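Local coordinates for nucleoside-diphosphate-sugar epimerase (Pseudomonas aeruginosa, PDB 2X4G), which probably binds NAD(P) through a Rossmann fold and acts on nucleotide-linked sugars as an epimerase or a related oxidoreductase, at residues Val156-Lys159 against Trp160-Glu164; Asp163-Ala166 against Arg167-Ala170; Thr199-Asn203 against Gly204-His208; Leu246-Ala249 against Asp250-Arg253. All blocks are in the same frame, centred on the assembly; numbering follows the deposited sequence.

Overall arrangement
The four contacts follow one another along the chain. Interactions 1 and 2 share Asp163 and Glu164 on helix 154-171, their centres about 10 Å apart; this helix lies beside helix 98-116 and meets strand 176-185 of the mainly parallel sheet in the Rossmann-type part of the fold. Interaction 3, where helix 196-202 ends, lies about 38 Å centre to centre from interaction 2, on the opposite side of the chain's centre. Interaction 4, where strand 238-247 turns into helix 248-259, is about 14 Å from interaction 3 and touches it through Ile201 and Thr252. The pairs mark two regions: a helix flanking the probable nucleotide-binding core, and a distal region that meets the second subunit through interaction 3.

Interaction 1 of 4, residues Val156-Lys159 against Trp160-Glu164; sequences VLCK and WALDE
Cys158 and Leu162 form the close-packed side of this helical stretch, one turn apart: SG of Cys158 meets CD1 of Leu162 at 3.8 Å. With CG of Leu162 anti to the carbonyl carbon (chi1 -67°), its branch leans back over the preceding turn, and CG comes to 3.5 Å from the carbonyl oxygen of Cys158. Both side chains go on to pack against helix 98-116, Cys158 on Val99 and Ala102, Leu162 on Leu103 and Thr106. A small thiol followed by a branched leucine suits this interface between neighbouring helices. Beneath them the amide N of Leu162 bonds the Cys158 oxygen almost straight, at 3.1 Å and 179°.

The side bearing Leu157 and Trp160 is looser and only partly covered. CD1 of Leu157 stands 4.5 Å from CE3 of Trp160, a light touch at the rim from the side of the indole away from Glu164, while the carbonyl oxygen of Leu157 lies in the ring plane 3.8 Å from the same CE3. Over the other face of the indole comes CG of Glu164, offset toward the rim, so the acidic residue gives its aliphatic part to the ring. Leu157 and Trp160 also both rest on Pro149.

Lys159 carries its amine along a chain bent at chi2 and chi4, with NZ passing 4.3 Å from CD1 of Leu162, and the side chain touches Ser126. Its position is consistent with the lysine of the YxxxK signature of short-chain dehydrogenases and epimerases, which in that superfamily begins the helix beside the cofactor site.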
loop_
_atom_site.group_PDB
_atom_site.type_symbol
_atom_site.label_atom_id
_atom_site.label_comp_id
_atom_site.label_asym_id
_atom_site.label_seq_id
_atom_site.Cartn_x
_atom_site.Cartn_y
_atom_site.Cartn_z
ATOM N N VAL A 156 -14.158 0.593 6.675
ATOM C CA VAL A 156 -15.602 0.523 6.941
ATOM C C VAL A 156 -15.888 -0.516 8.018
ATOM O O VAL A 156 -16.759 -0.315 8.853
ATOM C CB VAL A 156 -16.423 0.126 5.676
ATOM C CG1 VAL A 156 -17.834 -0.327 6.066
ATOM C CG2 VAL A 156 -16.470 1.258 4.669
ATOM N N LEU A 157 -15.143 -1.624 7.992
ATOM C CA LEU A 157 -15.394 -2.749 8.881
ATOM C C LEU A 157 -15.067 -2.366 10.310
ATOM O O LEU A 157 -15.844 -2.601 11.241
ATOM C CB LEU A 157 -14.549 -3.934 8.442
ATOM C CG LEU A 157 -15.016 -5.284 8.970
ATOM C CD1 LEU A 157 -16.400 -5.624 8.443
ATOM C CD2 LEU A 157 -14.025 -6.372 8.580
ATOM N N CYS A 158 -13.907 -1.754 10.469
ATOM C CA CYS A 158 -13.489 -1.231 11.747
ATOM C C CYS A 158 -14.491 -0.182 12.256
ATOM O O CYS A 158 -14.940 -0.213 13.401
ATOM C CB CYS A 158 -12.088 -0.645 11.615
ATOM S SG CYS A 158 -11.652 0.361 13.014
ATOM N N LYS A 159 -14.874 0.732 11.386
ATOM C CA LYS A 159 -15.852 1.750 11.767
ATOM C C LYS A 159 -17.236 1.170 12.056
ATOM O O LYS A 159 -17.942 1.667 12.921
ATOM C CB LYS A 159 -15.905 2.874 10.716
ATOM C CG LYS A 159 -15.054 4.116 11.091
ATOM C CD LYS A 159 -13.605 3.800 11.517
ATOM C CE LYS A 159 -12.934 4.988 12.216
ATOM N NZ LYS A 159 -13.774 5.526 13.348
ATOM N N TRP A 160 -17.619 0.114 11.361
ATOM C CA TRP A 160 -18.880 -0.571 11.653
ATOM C C TRP A 160 -18.821 -1.252 13.008
ATOM O O TRP A 160 -19.786 -1.227 13.750
ATOM C CB TRP A 160 -19.206 -1.614 10.577
ATOM C CG TRP A 160 -20.273 -2.580 10.981
ATOM C CD1 TRP A 160 -21.609 -2.413 10.849
ATOM C CD2 TRP A 160 -20.085 -3.863 11.590
ATOM N NE1 TRP A 160 -22.276 -3.507 11.339
ATOM C CE2 TRP A 160 -21.363 -4.413 11.803
ATOM C CE3 TRP A 160 -18.959 -4.600 11.977
ATOM C CZ2 TRP A 160 -21.553 -5.677 12.377
ATOM C CZ3 TRP A 160 -19.146 -5.849 12.560
ATOM C CH2 TRP A 160 -20.431 -6.377 12.749
ATOM N N ALA A 161 -17.695 -1.883 13.312
ATOM C CA ALA A 161 -17.545 -2.610 14.579
ATOM C C ALA A 161 -17.658 -1.682 15.795
ATOM O O ALA A 161 -18.440 -1.930 16.702
ATOM C CB ALA A 161 -16.223 -3.349 14.607
ATOM N N LEU A 162 -16.869 -0.612 15.798
ATOM C CA LEU A 162 -16.890 0.360 16.890
ATOM C C LEU A 162 -18.294 0.924 17.095
ATOM O O LEU A 162 -18.724 1.174 18.229
ATOM C CB LEU A 162 -15.893 1.479 16.606
ATOM C CG LEU A 162 -14.399 1.075 16.612
ATOM C CD1 LEU A 162 -13.464 2.107 15.925
ATOM C CD2 LEU A 162 -13.932 0.782 18.056
ATOM N N ASP A 163 -19.019 1.110 15.997
ATOM C CA ASP A 163 -20.413 1.533 16.088
ATOM C C ASP A 163 -21.288 0.462 16.759
ATOM O O ASP A 163 -22.021 0.759 17.700
ATOM C CB ASP A 163 -20.966 1.878 14.709
ATOM C CG ASP A 163 -22.257 2.671 14.788
ATOM O OD1 ASP A 163 -23.349 2.062 14.669
ATOM O OD2 ASP A 163 -22.178 3.906 14.975
ATOM N N GLU A 164 -21.208 -0.772 16.268
ATOM C CA GLU A 164 -21.895 -1.904 16.891
ATOM C C GLU A 164 -21.570 -2.079 18.355
ATOM O O GLU A 164 -22.452 -2.388 19.148
ATOM C CB GLU A 164 -21.553 -3.212 16.178
ATOM C CG GLU A 164 -22.544 -3.592 15.076
ATOM C CD GLU A 164 -23.899 -4.066 15.602
ATOM O OE1 GLU A 164 -24.860 -4.066 14.794
ATOM O OE2 GLU A 164 -24.008 -4.430 16.800
#

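Interaction 2 of 4, residues Asp163-Ala166 against Arg167-Ala170; sequences DEQA and REQA
Asp163, Glu164 and Arg167 make up a salt-bridge network along helix 154-171, a helix flanking the Rossmann-type sheet. Arg167 serves both acids: NH1 turns to OD1 of Asp163, four residues back, and NH2 to OE1 of Glu164, three residues back. Both pairs are modelled too close, so their exact geometry is doubtful. As modelled, Asp163 meets the guanidinium near its plane, at the edge; the carboxylate planes of Asp163 and Glu164 stand about 39° and 73° from it, values as unsure as the distances. A bend at chi3 (-50°) swings the arginine head back along the helix toward these acids. Asp163 also bridges to Arg238, so this buried carboxylate has two cationic partners, which would probably stabilise its negative charge.

On the inner side, small Ala166 lets the helix lie close to Val176 and Ile178 of strand 176-185 and to Tyr110. Gln165 extends toward helix 98-116, where OE1 bonds the hydroxyl of Thr106. One turn on, the amide N of Gln169 bonds the Gln165 oxygen at 3.0 Å. The first torsion of Gln169 sets CG beside its own backbone N, which brings that carbon to 3.3 Å from the same oxygen, Gln165 O.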
loop_
_atom_site.group_PDB
_atom_site.type_symbol
_atom_site.label_atom_id
_atom_site.label_comp_id
_atom_site.label_asym_id
_atom_site.label_seq_id
_atom_site.Cartn_x
_atom_site.Cartn_y
_atom_site.Cartn_z
ATOM N N ASP A 163 -19.019 1.110 15.997
ATOM C CA ASP A 163 -20.413 1.533 16.088
ATOM C C ASP A 163 -21.288 0.462 16.759
ATOM O O ASP A 163 -22.021 0.759 17.700
ATOM C CB ASP A 163 -20.966 1.878 14.709
ATOM C CG ASP A 163 -22.257 2.671 14.788
ATOM O OD1 ASP A 163 -23.349 2.062 14.669
ATOM O OD2 ASP A 163 -22.178 3.906 14.975
ATOM N N GLU A 164 -21.208 -0.772 16.268
ATOM C CA GLU A 164 -21.895 -1.904 16.891
ATOM C C GLU A 164 -21.570 -2.079 18.355
ATOM O O GLU A 164 -22.452 -2.388 19.148
ATOM C CB GLU A 164 -21.553 -3.212 16.178
ATOM C CG GLU A 164 -22.544 -3.592 15.076
ATOM C CD GLU A 164 -23.899 -4.066 15.602
ATOM O OE1 GLU A 164 -24.860 -4.066 14.794
ATOM O OE2 GLU A 164 -24.008 -4.430 16.800
ATOM N N GLN A 165 -20.297 -1.915 18.695
ATOM C CA GLN A 165 -19.819 -2.053 20.068
ATOM C C GLN A 165 -20.486 -1.057 20.996
ATOM O O GLN A 165 -20.948 -1.427 22.080
ATOM C CB GLN A 165 -18.312 -1.843 20.124
ATOM C CG GLN A 165 -17.690 -2.044 21.501
ATOM C CD GLN A 165 -16.204 -1.723 21.522
ATOM O OE1 GLN A 165 -15.769 -0.740 20.904
ATOM N NE2 GLN A 165 -15.415 -2.544 22.237
ATOM N N ALA A 166 -20.530 0.203 20.574
ATOM C CA ALA A 166 -21.151 1.256 21.380
ATOM C C ALA A 166 -22.647 0.980 21.612
ATOM O O ALA A 166 -23.130 1.024 22.752
ATOM C CB ALA A 166 -20.929 2.634 20.741
ATOM N N ARG A 167 -23.374 0.665 20.545
ATOM C CA ARG A 167 -24.798 0.343 20.676
ATOM C C ARG A 167 -24.999 -0.851 21.615
ATOM O O ARG A 167 -25.968 -0.895 22.377
ATOM C CB ARG A 167 -25.424 0.042 19.308
ATOM C CG ARG A 167 -25.333 1.192 18.310
ATOM C CD ARG A 167 -26.374 1.113 17.216
ATOM N NE ARG A 167 -26.420 -0.203 16.571
ATOM C CZ ARG A 167 -25.531 -0.660 15.682
ATOM N NH1 ARG A 167 -24.484 0.077 15.308
ATOM N NH2 ARG A 167 -25.683 -1.868 15.153
ATOM N N GLU A 168 -24.073 -1.808 21.539
ATOM C CA GLU A 168 -24.077 -3.030 22.340
ATOM C C GLU A 168 -23.925 -2.710 23.826
ATOM O O GLU A 168 -24.581 -3.317 24.658
ATOM C CB GLU A 168 -22.960 -3.940 21.807
ATOM C CG GLU A 168 -22.613 -5.242 22.542
ATOM C CD GLU A 168 -21.212 -5.779 22.105
ATOM O OE1 GLU A 168 -20.195 -5.449 22.775
ATOM O OE2 GLU A 168 -21.119 -6.485 21.064
ATOM N N GLN A 169 -23.096 -1.729 24.157
ATOM C CA GLN A 169 -22.987 -1.265 25.538
ATOM C C GLN A 169 -24.281 -0.565 26.004
ATOM O O GLN A 169 -24.703 -0.720 27.148
ATOM C CB GLN A 169 -21.807 -0.299 25.696
ATOM C CG GLN A 169 -20.441 -0.832 25.252
ATOM C CD GLN A 169 -19.872 -1.899 26.179
ATOM O OE1 GLN A 169 -19.892 -1.758 27.399
ATOM N NE2 GLN A 169 -19.348 -2.966 25.593
ATOM N N ALA A 170 -24.897 0.220 25.125
ATOM C CA ALA A 170 -26.180 0.853 25.433
ATOM C C ALA A 170 -27.204 -0.224 25.752
ATOM O O ALA A 170 -27.807 -0.225 26.827
ATOM C CB ALA A 170 -26.654 1.701 24.271
#

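Interaction 3 of 4, residues Thr199-Asn203 against Gly204-His208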
loop_
_atom_site.group_PDB
_atom_site.type_symbol
_atom_site.label_atom_id
_atom_site.label_comp_id
_atom_site.label_asym_id
_atom_site.label_seq_id
_atom_site.Cartn_x
_atom_site.Cartn_y
_atom_site.Cartn_z
ATOM N N THR A 199 -3.501 21.455 3.366
ATOM C CA THR A 199 -2.053 21.577 3.193
ATOM C C THR A 199 -1.556 20.910 1.902
ATOM O O THR A 199 -0.642 21.425 1.267
ATOM C CB THR A 199 -1.269 21.091 4.425
ATOM O OG1 THR A 199 -1.462 19.686 4.618
ATOM C CG2 THR A 199 -1.731 21.843 5.669
ATOM N N ALA A 200 -2.157 19.794 1.493
ATOM C CA ALA A 200 -1.738 19.145 0.252
ATOM C C ALA A 200 -1.930 20.122 -0.903
ATOM O O ALA A 200 -0.989 20.416 -1.660
ATOM C CB ALA A 200 -2.510 17.872 0.014
ATOM N N ILE A 201 -3.142 20.655 -1.013
ATOM C CA ILE A 201 -3.437 21.661 -2.022
ATOM C C ILE A 201 -2.445 22.832 -1.933
ATOM O O ILE A 201 -1.731 23.105 -2.886
ATOM C CB ILE A 201 -4.876 22.157 -1.884
ATOM C CG1 ILE A 201 -5.842 21.055 -2.333
ATOM C CG2 ILE A 201 -5.093 23.397 -2.720
ATOM C CD1 ILE A 201 -7.282 21.396 -2.156
ATOM N N GLY A 202 -2.378 23.488 -0.778
ATOM C CA GLY A 202 -1.486 24.632 -0.566
ATOM C C GLY A 202 -0.035 24.394 -0.950
ATOM O O GLY A 202 0.628 25.292 -1.469
ATOM N N ASN A 203 0.458 23.181 -0.712
ATOM C CA ASN A 203 1.850 22.842 -1.004
ATOM C C ASN A 203 2.052 22.268 -2.399
ATOM O O ASN A 203 3.065 21.630 -2.640
ATOM C CB ASN A 203 2.380 21.817 0.012
ATOM C CG ASN A 203 2.574 22.397 1.403
ATOM O OD1 ASN A 203 2.909 23.573 1.570
ATOM N ND2 ASN A 203 2.387 21.559 2.414
ATOM N N GLY A 204 1.095 22.463 -3.306
ATOM C CA GLY A 204 1.178 21.914 -4.664
ATOM C C GLY A 204 1.114 20.394 -4.827
ATOM O O GLY A 204 1.278 19.880 -5.928
ATOM N N GLU A 205 0.855 19.663 -3.751
ATOM C CA GLU A 205 0.922 18.202 -3.789
ATOM C C GLU A 205 -0.349 17.586 -4.360
ATOM O O GLU A 205 -0.294 16.746 -5.258
ATOM C CB GLU A 205 1.185 17.641 -2.389
ATOM C CG GLU A 205 2.560 18.031 -1.798
ATOM C CD GLU A 205 3.071 17.017 -0.751
ATOM O OE1 GLU A 205 2.223 16.320 -0.125
ATOM O OE2 GLU A 205 4.316 16.906 -0.572
ATOM N N MET A 206 -1.500 17.980 -3.833
ATOM C CA MET A 206 -2.762 17.466 -4.361
ATOM C C MET A 206 -3.091 18.141 -5.688
ATOM O O MET A 206 -3.763 19.168 -5.743
ATOM C CB MET A 206 -3.906 17.662 -3.387
ATOM C CG MET A 206 -5.133 16.971 -3.856
ATOM S SD MET A 206 -6.507 17.326 -2.797
ATOM C CE MET A 206 -6.419 16.010 -1.579
ATOM N N THR A 207 -2.610 17.535 -6.760
ATOM C CA THR A 207 -2.794 18.084 -8.074
ATOM C C THR A 207 -4.110 17.614 -8.694
ATOM O O THR A 207 -4.587 18.219 -9.646
ATOM C CB THR A 207 -1.591 17.750 -8.964
ATOM O OG1 THR A 207 -1.729 18.440 -10.201
ATOM C CG2 THR A 207 -1.458 16.240 -9.221
ATOM N N HIS A 208 -4.701 16.549 -8.153
ATOM C CA HIS A 208 -5.977 16.018 -8.659
ATOM C C HIS A 208 -6.861 15.530 -7.508
ATOM O O HIS A 208 -6.372 15.284 -6.404
ATOM C CB HIS A 208 -5.743 14.832 -9.620
ATOM C CG HIS A 208 -4.981 15.177 -10.862
ATOM N ND1 HIS A 208 -5.590 15.657 -12.001
ATOM C CD2 HIS A 208 -3.662 15.084 -11.155
ATOM C CE1 HIS A 208 -4.677 15.866 -12.934
ATOM N NE2 HIS A 208 -3.497 15.526 -12.445
#
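Ala200 and Ile201 offer carbonyls from the last turn of helix 196-202 to a chain that turns back over them. The amide N of Glu205 bonds the Ala200 oxygen at 2.9 Å, enclosing the bond from Gly204 N to Ile201 O, also 2.9 Å. This inner bond reaches its oxygen from well above the carbonyl plane, 50° out of it, a consequence of the tight turn. Met206 N adds a weak third bond to Ala200 O at 3.3 Å, so two successive amides lean on one oxygen of the last turn. Asn203 has already left helical angles, and Gly204 follows with a positive phi of 67°, a conformation that side-chain-bearing residues seldom adopt.

Together the two nested bonds make a Schellman motif, with Gly204 as its C-prime residue. Beyond it Met206 sits at the centre of an inverse gamma turn, and the chain runs on toward strand 208-210.

The apolar side chains close the reversal from within. CB of Met206 lies 3.7 Å from CB of Ala200, where a small methyl group allows turn and helix to come close. With its CG anti to the backbone N (chi1 -172°), the methionine chain reaches out to Ile201, and SD comes obliquely across CG1 at 3.8 Å. Ile201 carries the apolar cluster on to Ile255 and Leu259 of helix 248-259, and Met206 carries it to Leu281 of the second subunit. At the polar rim Asn203 turns its amide away to the C-terminal tail, OD1 accepting from the backbone N of Asn341, while CG of Glu205 passes 3.7 Å from Asn203 O.

Interaction 4 of 4, residues Leu246-Ala249 against Asp250-Arg253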
loop_
_atom_site.group_PDB
_atom_site.type_symbol
_atom_site.label_atom_id
_atom_site.label_comp_id
_atom_site.label_asym_id
_atom_site.label_seq_id
_atom_site.Cartn_x
_atom_site.Cartn_y
_atom_site.Cartn_z
ATOM N N LEU A 246 -21.256 18.718 0.191
ATOM C CA LEU A 246 -20.275 19.318 -0.680
ATOM C C LEU A 246 -19.768 18.316 -1.694
ATOM O O LEU A 246 -19.394 17.211 -1.330
ATOM C CB LEU A 246 -19.095 19.737 0.201
ATOM C CG LEU A 246 -18.517 21.124 0.031
ATOM C CD1 LEU A 246 -19.626 22.152 -0.095
ATOM C CD2 LEU A 246 -17.672 21.405 1.228
ATOM N N GLU A 247 -19.730 18.694 -2.959
ATOM C CA GLU A 247 -18.979 17.918 -3.929
ATOM C C GLU A 247 -17.470 18.117 -3.658
ATOM O O GLU A 247 -17.030 19.203 -3.271
ATOM C CB GLU A 247 -19.349 18.353 -5.359
ATOM C CG GLU A 247 -20.774 17.974 -5.819
ATOM C CD GLU A 247 -20.917 16.504 -6.169
ATOM O OE1 GLU A 247 -19.921 15.770 -6.026
ATOM O OE2 GLU A 247 -22.015 16.071 -6.584
ATOM N N MET A 248 -16.684 17.065 -3.853
ATOM C CA MET A 248 -15.237 17.162 -3.722
ATOM C C MET A 248 -14.633 18.123 -4.721
ATOM O O MET A 248 -13.585 18.706 -4.449
ATOM C CB MET A 248 -14.573 15.794 -3.880
ATOM C CG MET A 248 -14.525 14.969 -2.607
ATOM S SD MET A 248 -13.275 15.589 -1.443
ATOM C CE MET A 248 -14.334 16.590 -0.416
ATOM N N ALA A 249 -15.264 18.267 -5.886
ATOM C CA ALA A 249 -14.871 19.294 -6.852
ATOM C C ALA A 249 -14.899 20.686 -6.217
ATOM O O ALA A 249 -13.981 21.474 -6.390
ATOM C CB ALA A 249 -15.795 19.256 -8.044
ATOM N N ASP A 250 -15.960 20.975 -5.477
ATOM C CA ASP A 250 -16.190 22.309 -4.930
ATOM C C ASP A 250 -15.361 22.573 -3.653
ATOM O O ASP A 250 -14.843 23.670 -3.466
ATOM C CB ASP A 250 -17.700 22.526 -4.690
ATOM C CG ASP A 250 -18.528 22.487 -6.008
ATOM O OD1 ASP A 250 -18.114 23.088 -7.023
ATOM O OD2 ASP A 250 -19.612 21.865 -6.025
ATOM N N LEU A 251 -15.211 21.566 -2.798
ATOM C CA LEU A 251 -14.310 21.670 -1.652
ATOM C C LEU A 251 -12.856 21.859 -2.095
ATOM O O LEU A 251 -12.104 22.673 -1.543
ATOM C CB LEU A 251 -14.403 20.418 -0.789
ATOM C CG LEU A 251 -13.439 20.375 0.394
ATOM C CD1 LEU A 251 -13.763 21.515 1.311
ATOM C CD2 LEU A 251 -13.498 19.014 1.104
ATOM N N THR A 252 -12.456 21.068 -3.071
ATOM C CA THR A 252 -11.176 21.213 -3.712
ATOM C C THR A 252 -11.015 22.611 -4.237
ATOM O O THR A 252 -9.968 23.230 -4.078
ATOM C CB THR A 252 -11.099 20.218 -4.873
ATOM O OG1 THR A 252 -10.451 19.046 -4.396
ATOM C CG2 THR A 252 -10.369 20.774 -6.101
ATOM N N ARG A 253 -12.062 23.115 -4.873
ATOM C CA ARG A 253 -11.950 24.371 -5.607
ATOM C C ARG A 253 -11.940 25.573 -4.665
ATOM O O ARG A 253 -11.241 26.554 -4.922
ATOM C CB ARG A 253 -13.054 24.480 -6.676
ATOM C CG ARG A 253 -12.861 25.621 -7.697
ATOM C CD ARG A 253 -14.098 25.850 -8.575
ATOM N NE ARG A 253 -15.350 25.558 -7.871
ATOM C CZ ARG A 253 -15.916 26.349 -6.957
ATOM N NH1 ARG A 253 -15.358 27.506 -6.609
ATOM N NH2 ARG A 253 -17.046 25.975 -6.368
HETATM O O HOH W 1 -21.083 21.164 -3.911
HETATM O O HOH W 2 -15.461 22.751 -8.701
#
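Glu247 closes strand 238-247 and holds the N-cap position of helix 248-259: its carbonyl oxygen takes the amide N of Leu251 at 3.0 Å, nearly straight at 171°, and more weakly that of Asp250. Below this turn the leucines form an apolar pair, CD2 of Leu246 meeting CD1 of Leu251 at 3.9 Å with the side chains crossing at about a right angle. Both rest on Val216 of strand 213-218, which ties the strand end to the first helical turn. Met248 runs alongside Leu251, though its methyl group is placed too close to be trusted in detail.

The polar face belongs to Asp250. Its OD1 receives NH2 of Arg253 at 3.1 Å from above the carboxylate plane, yet within the guanidinium plane; the arginine's other terminal nitrogen, NH1, bridges to Glu257. A water joins OD1 to NE of Arg253 and, weakly, to Ala249 O. A second water accepts from Glu247 N at 3.0 Å and donates to OD2 of Asp250 at 2.7 Å. An acid at this position probably also suits the positive end of the helix dipole. Asp250, the N3 residue, is thus linked through water to the amide of the N-cap residue, a water-mediated N-terminal cap at a strand-to-helix junction.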